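PDB 2AUS: pseudouridine synthase from Pyrococcus abyssi, which probably isomerises uridine to pseudouridine in RNA, as a Cbf5 protein of the TruB family with a C-terminal PUA domain. Local coordinates for residues R38-E41 with L42-Y46; D230-E233 with E234-R237. All coordinates share one frame; numbering follows the deposited sequence.

Contact 1: R38-E41 with L42-Y46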
loop_
_atom_site.group_PDB
_atom_site.type_symbol
_atom_site.label_atom_id
_atom_site.label_comp_id
_atom_site.label_asym_id
_atom_site.label_seq_id
_atom_site.Cartn_x
_atom_site.Cartn_y
_atom_site.Cartn_z
ATOM N N ARG A 38 6.094 36.245 -1.933
ATOM C CA ARG A 38 5.710 36.178 -0.536
ATOM C C ARG A 38 6.711 35.389 0.297
ATOM O O ARG A 38 7.239 34.376 -0.152
ATOM C CB ARG A 38 4.304 35.574 -0.409
ATOM C CG ARG A 38 3.225 36.487 -1.002
ATOM C CD ARG A 38 1.808 36.163 -0.512
ATOM N NE ARG A 38 1.218 35.079 -1.274
ATOM C CZ ARG A 38 0.133 35.182 -2.042
ATOM N NH1 ARG A 38 -0.518 36.328 -2.163
ATOM N NH2 ARG A 38 -0.284 34.125 -2.719
ATOM N N PRO A 39 7.010 35.868 1.518
ATOM C CA PRO A 39 7.958 35.164 2.397
ATOM C C PRO A 39 7.503 33.704 2.442
ATOM O O PRO A 39 6.302 33.437 2.513
ATOM C CB PRO A 39 7.778 35.875 3.735
ATOM C CG PRO A 39 7.429 37.279 3.324
ATOM C CD PRO A 39 6.464 37.069 2.175
ATOM N N ILE A 40 8.452 32.771 2.414
ATOM C CA ILE A 40 8.132 31.347 2.373
ATOM C C ILE A 40 6.978 30.849 3.245
ATOM O O ILE A 40 6.138 30.083 2.771
ATOM C CB ILE A 40 9.389 30.472 2.637
ATOM C CG1 ILE A 40 9.059 29.003 2.337
ATOM C CG2 ILE A 40 9.866 30.636 4.069
ATOM C CD1 ILE A 40 8.525 28.775 0.931
ATOM N N GLU A 41 6.922 31.268 4.503
ATOM C CA GLU A 41 5.828 30.845 5.379
ATOM C C GLU A 41 4.485 31.313 4.824
ATOM O O GLU A 41 3.533 30.539 4.747
ATOM C CB GLU A 41 6.002 31.419 6.785
ATOM C CG GLU A 41 7.103 30.793 7.603
ATOM C CD GLU A 41 6.865 29.322 7.864
ATOM O OE1 GLU A 41 5.684 28.909 7.917
ATOM O OE2 GLU A 41 7.861 28.585 8.035
ATOM N N LEU A 42 4.409 32.586 4.455
ATOM C CA LEU A 42 3.177 33.141 3.904
ATOM C C LEU A 42 2.815 32.448 2.604
ATOM O O LEU A 42 1.647 32.183 2.336
ATOM C CB LEU A 42 3.320 34.643 3.646
ATOM C CG LEU A 42 3.018 35.575 4.814
ATOM C CD1 LEU A 42 3.121 37.027 4.337
ATOM C CD2 LEU A 42 1.609 35.293 5.344
ATOM N N HIS A 43 3.831 32.165 1.798
ATOM C CA HIS A 43 3.655 31.489 0.520
ATOM C C HIS A 43 2.926 30.161 0.733
ATOM O O HIS A 43 2.019 29.797 -0.018
ATOM C CB HIS A 43 5.027 31.232 -0.108
ATOM C CG HIS A 43 4.973 30.527 -1.425
ATOM N ND1 HIS A 43 4.461 31.112 -2.562
ATOM C CD2 HIS A 43 5.393 29.293 -1.792
ATOM C CE1 HIS A 43 4.571 30.272 -3.576
ATOM N NE2 HIS A 43 5.134 29.161 -3.136
ATOM N N ILE A 44 3.333 29.439 1.770
ATOM C CA ILE A 44 2.720 28.156 2.082
ATOM C C ILE A 44 1.321 28.361 2.664
ATOM O O ILE A 44 0.396 27.623 2.340
ATOM C CB ILE A 44 3.610 27.360 3.069
ATOM C CG1 ILE A 44 4.898 26.939 2.352
ATOM C CG2 ILE A 44 2.861 26.149 3.608
ATOM C CD1 ILE A 44 5.844 26.109 3.202
ATOM N N GLN A 45 1.173 29.382 3.502
ATOM C CA GLN A 45 -0.112 29.699 4.118
ATOM C C GLN A 45 -1.166 30.007 3.063
ATOM O O GLN A 45 -2.358 29.776 3.279
ATOM C CB GLN A 45 0.024 30.916 5.036
ATOM C CG GLN A 45 0.613 30.633 6.399
ATOM C CD GLN A 45 -0.412 30.060 7.361
ATOM O OE1 GLN A 45 -1.448 30.681 7.625
ATOM N NE2 GLN A 45 -0.128 28.874 7.894
ATOM N N TYR A 46 -0.720 30.541 1.930
ATOM C CA TYR A 46 -1.617 30.902 0.843
ATOM C C TYR A 46 -1.212 30.202 -0.441
ATOM O O TYR A 46 -1.292 30.782 -1.522
ATOM C CB TYR A 46 -1.596 32.425 0.638
ATOM C CG TYR A 46 -2.110 33.179 1.841
ATOM C CD1 TYR A 46 -3.470 33.420 2.006
ATOM C CD2 TYR A 46 -1.247 33.554 2.868
ATOM C CE1 TYR A 46 -3.959 34.010 3.162
ATOM C CE2 TYR A 46 -1.724 34.140 4.029
ATOM C CZ TYR A 46 -3.082 34.360 4.171
ATOM O OH TYR A 46 -3.568 34.883 5.342
HETATM O O HOH W 1 4.989 33.712 -3.157
HETATM O O HOH W 2 1.419 31.872 -2.114
#
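The short helix 40-45 starts from Pro39 at its N-cap, and the first turn is closed by the bond from His43 N to Pro39 O, 2.9 Å long and with an N-H...O angle of 163°. Ile44 N to Ile40 O and Gln45 N to Glu41 O continue the i to i+4 pattern. On one flank Pro39 and Leu42 run side by side, CD of the proline 4.0 Å from CD1 of the leucine. On another, Ile40 CD1 comes obliquely to the His43 ring, 4.2 Å from CD2, and also touches Ile44 CG1. With CG anti to the backbone nitrogen (chi1 179°), the imidazole projects from the flank of the helix, and a water 2.7 Å from its ND1 joins it to Arg38 N. Its NE2 binds the carbonyl of Ile240. Arg38, bent at chi3 (-83°), passes its guanidinium over Tyr46 CB. A second water lies in the guanidinium plane, accepting from NH2 at 2.9 Å; Glu244 forms a salt bridge with the same nitrogen. This is a short helix of under two turns with a proline at the N-cap position, where the second water ties the arginine before the cap to the carbonyl of His43 and to that of Tyr46, just past the helix.

Contact 2: D230-E233 with E234-R237; sequences DGIE and EYIR
Glu233 and Arg237 lie alongside each other, pointing the same way, four residues apart at the start of helix 234-239. The arginine presents its guanidinium side-on: NE and NH2 both reach Glu233 OE1, each at 3.0 Å, in a forked salt bridge. OE1 sits 5° out of the guanidinium plane, while the carboxylate and guanidinium planes are turned 28° apart. NE meets that oxygen nearly along its C-O axis, whereas NH2 arrives on the syn side and somewhat out of the carboxylate plane. Glu233 has CG between its backbone nitrogen and carbonyl carbon (chi1 60°), and from there the chain stretches out to the arginine. Arg237 leaves the helix extended and bends at chi3, which brings NE and NH2 round to the same oxygen. The backbones are joined as well, Arg237 N donating to Glu233 O at 2.9 Å. Gripped at both its carbonyl and its carboxylate, Glu233 is tied to the first turn twice.

Ile232 and Tyr235 also run side by side, pointing the same way, with CG2 of the isoleucine 3.7 Å from CE2 of the ring, which it meets obliquely. A water accepts from Ile236 N at 3.0 Å from its oxygen; its very short approach to Ile232 O is doubtful.

The guanidinium of Arg237 has a further partner in Arg38, and Glu234 has a salt bridge to Lys238. The loop 230-233 leads from helix 217-228 into helix 234-239: Ile236 packs on Tyr223 and Trp227, Tyr235 lies against Phe226, and Ile40 of helix 40-45 touches Glu233, Ile236 and Arg237.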
loop_
_atom_site.group_PDB
_atom_site.type_symbol
_atom_site.label_atom_id
_atom_site.label_comp_id
_atom_site.label_asym_id
_atom_site.label_seq_id
_atom_site.Cartn_x
_atom_site.Cartn_y
_atom_site.Cartn_z
ATOM N N ASP A 230 18.200 21.663 5.667
ATOM C CA ASP A 230 19.304 22.318 4.982
ATOM C C ASP A 230 19.145 23.825 4.777
ATOM O O ASP A 230 20.057 24.482 4.277
ATOM C CB ASP A 230 19.539 21.622 3.639
ATOM C CG ASP A 230 19.713 20.116 3.792
ATOM O OD1 ASP A 230 20.562 19.702 4.610
ATOM O OD2 ASP A 230 19.005 19.345 3.107
ATOM N N GLY A 231 17.989 24.366 5.157
ATOM C CA GLY A 231 17.744 25.793 5.016
ATOM C C GLY A 231 17.582 26.291 3.591
ATOM O O GLY A 231 17.787 27.473 3.320
ATOM N N ILE A 232 17.203 25.399 2.679
ATOM C CA ILE A 232 17.017 25.752 1.273
ATOM C C ILE A 232 15.520 25.796 0.947
ATOM O O ILE A 232 14.878 24.754 0.826
ATOM C CB ILE A 232 17.696 24.705 0.351
ATOM C CG1 ILE A 232 19.176 24.564 0.725
ATOM C CG2 ILE A 232 17.546 25.108 -1.101
ATOM C CD1 ILE A 232 19.964 25.858 0.611
ATOM N N GLU A 233 14.969 26.992 0.781
ATOM C CA GLU A 233 13.540 27.125 0.502
ATOM C C GLU A 233 13.180 27.116 -0.977
ATOM O O GLU A 233 12.009 27.014 -1.326
ATOM C CB GLU A 233 13.001 28.414 1.125
ATOM C CG GLU A 233 13.679 29.670 0.606
ATOM C CD GLU A 233 12.846 30.920 0.839
ATOM O OE1 GLU A 233 12.189 31.388 -0.121
ATOM O OE2 GLU A 233 12.840 31.422 1.983
ATOM N N GLU A 234 14.189 27.217 -1.835
ATOM C CA GLU A 234 13.984 27.255 -3.277
ATOM C C GLU A 234 13.066 26.170 -3.839
ATOM O O GLU A 234 12.133 26.455 -4.595
ATOM C CB GLU A 234 15.327 27.161 -3.992
ATOM C CG GLU A 234 15.236 27.353 -5.490
ATOM C CD GLU A 234 16.507 26.926 -6.204
ATOM O OE1 GLU A 234 17.603 27.161 -5.655
ATOM O OE2 GLU A 234 16.411 26.367 -7.320
ATOM N N TYR A 235 13.334 24.924 -3.475
ATOM C CA TYR A 235 12.547 23.817 -3.996
ATOM C C TYR A 235 11.129 23.737 -3.446
ATOM O O TYR A 235 10.188 23.554 -4.210
ATOM C CB TYR A 235 13.324 22.516 -3.781
ATOM C CG TYR A 235 14.697 22.633 -4.412
ATOM C CD1 TYR A 235 14.841 22.660 -5.799
ATOM C CD2 TYR A 235 15.832 22.860 -3.627
ATOM C CE1 TYR A 235 16.076 22.922 -6.390
ATOM C CE2 TYR A 235 17.072 23.124 -4.209
ATOM C CZ TYR A 235 17.182 23.156 -5.591
ATOM O OH TYR A 235 18.390 23.443 -6.177
ATOM N N ILE A 236 10.960 23.879 -2.135
ATOM C CA ILE A 236 9.615 23.823 -1.577
ATOM C C ILE A 236 8.820 24.982 -2.180
ATOM O O ILE A 236 7.653 24.825 -2.529
ATOM C CB ILE A 236 9.622 23.922 -0.026
ATOM C CG1 ILE A 236 8.239 23.549 0.523
ATOM C CG2 ILE A 236 9.980 25.337 0.421
ATOM C CD1 ILE A 236 7.776 22.152 0.128
ATOM N N ARG A 237 9.465 26.137 -2.334
ATOM C CA ARG A 237 8.803 27.303 -2.909
ATOM C C ARG A 237 8.275 26.996 -4.305
ATOM O O ARG A 237 7.122 27.301 -4.625
ATOM C CB ARG A 237 9.755 28.495 -2.988
ATOM C CG ARG A 237 9.129 29.707 -3.665
ATOM C CD ARG A 237 10.050 30.912 -3.678
ATOM N NE ARG A 237 10.232 31.499 -2.351
ATOM C CZ ARG A 237 9.330 32.258 -1.737
ATOM N NH1 ARG A 237 8.170 32.524 -2.331
ATOM N NH2 ARG A 237 9.598 32.767 -0.541
HETATM O O HOH W 3 13.283 23.304 -0.376
#

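Contacts 1 and 2 are neighbours in space, their centres about 12 Å apart, although nearly two hundred residues separate them in the chain. Two probable hydrogen bonds join them: Arg237 NH2 to Arg38 O at 2.9 Å, and His43 NE2 to Arg237 O at 3.1 Å. Arg237 thus meets the residue before the N-cap with its side chain and the middle of helix 40-45 with its carbonyl. Ile40 CB packs 3.6 Å from Glu233 OE2, the carboxylate oxygen not used in the salt bridge of contact 2. Together they attach part of the DKCLD region to the TruB C-terminal region, with Trp227 of helix 217-228 touching both.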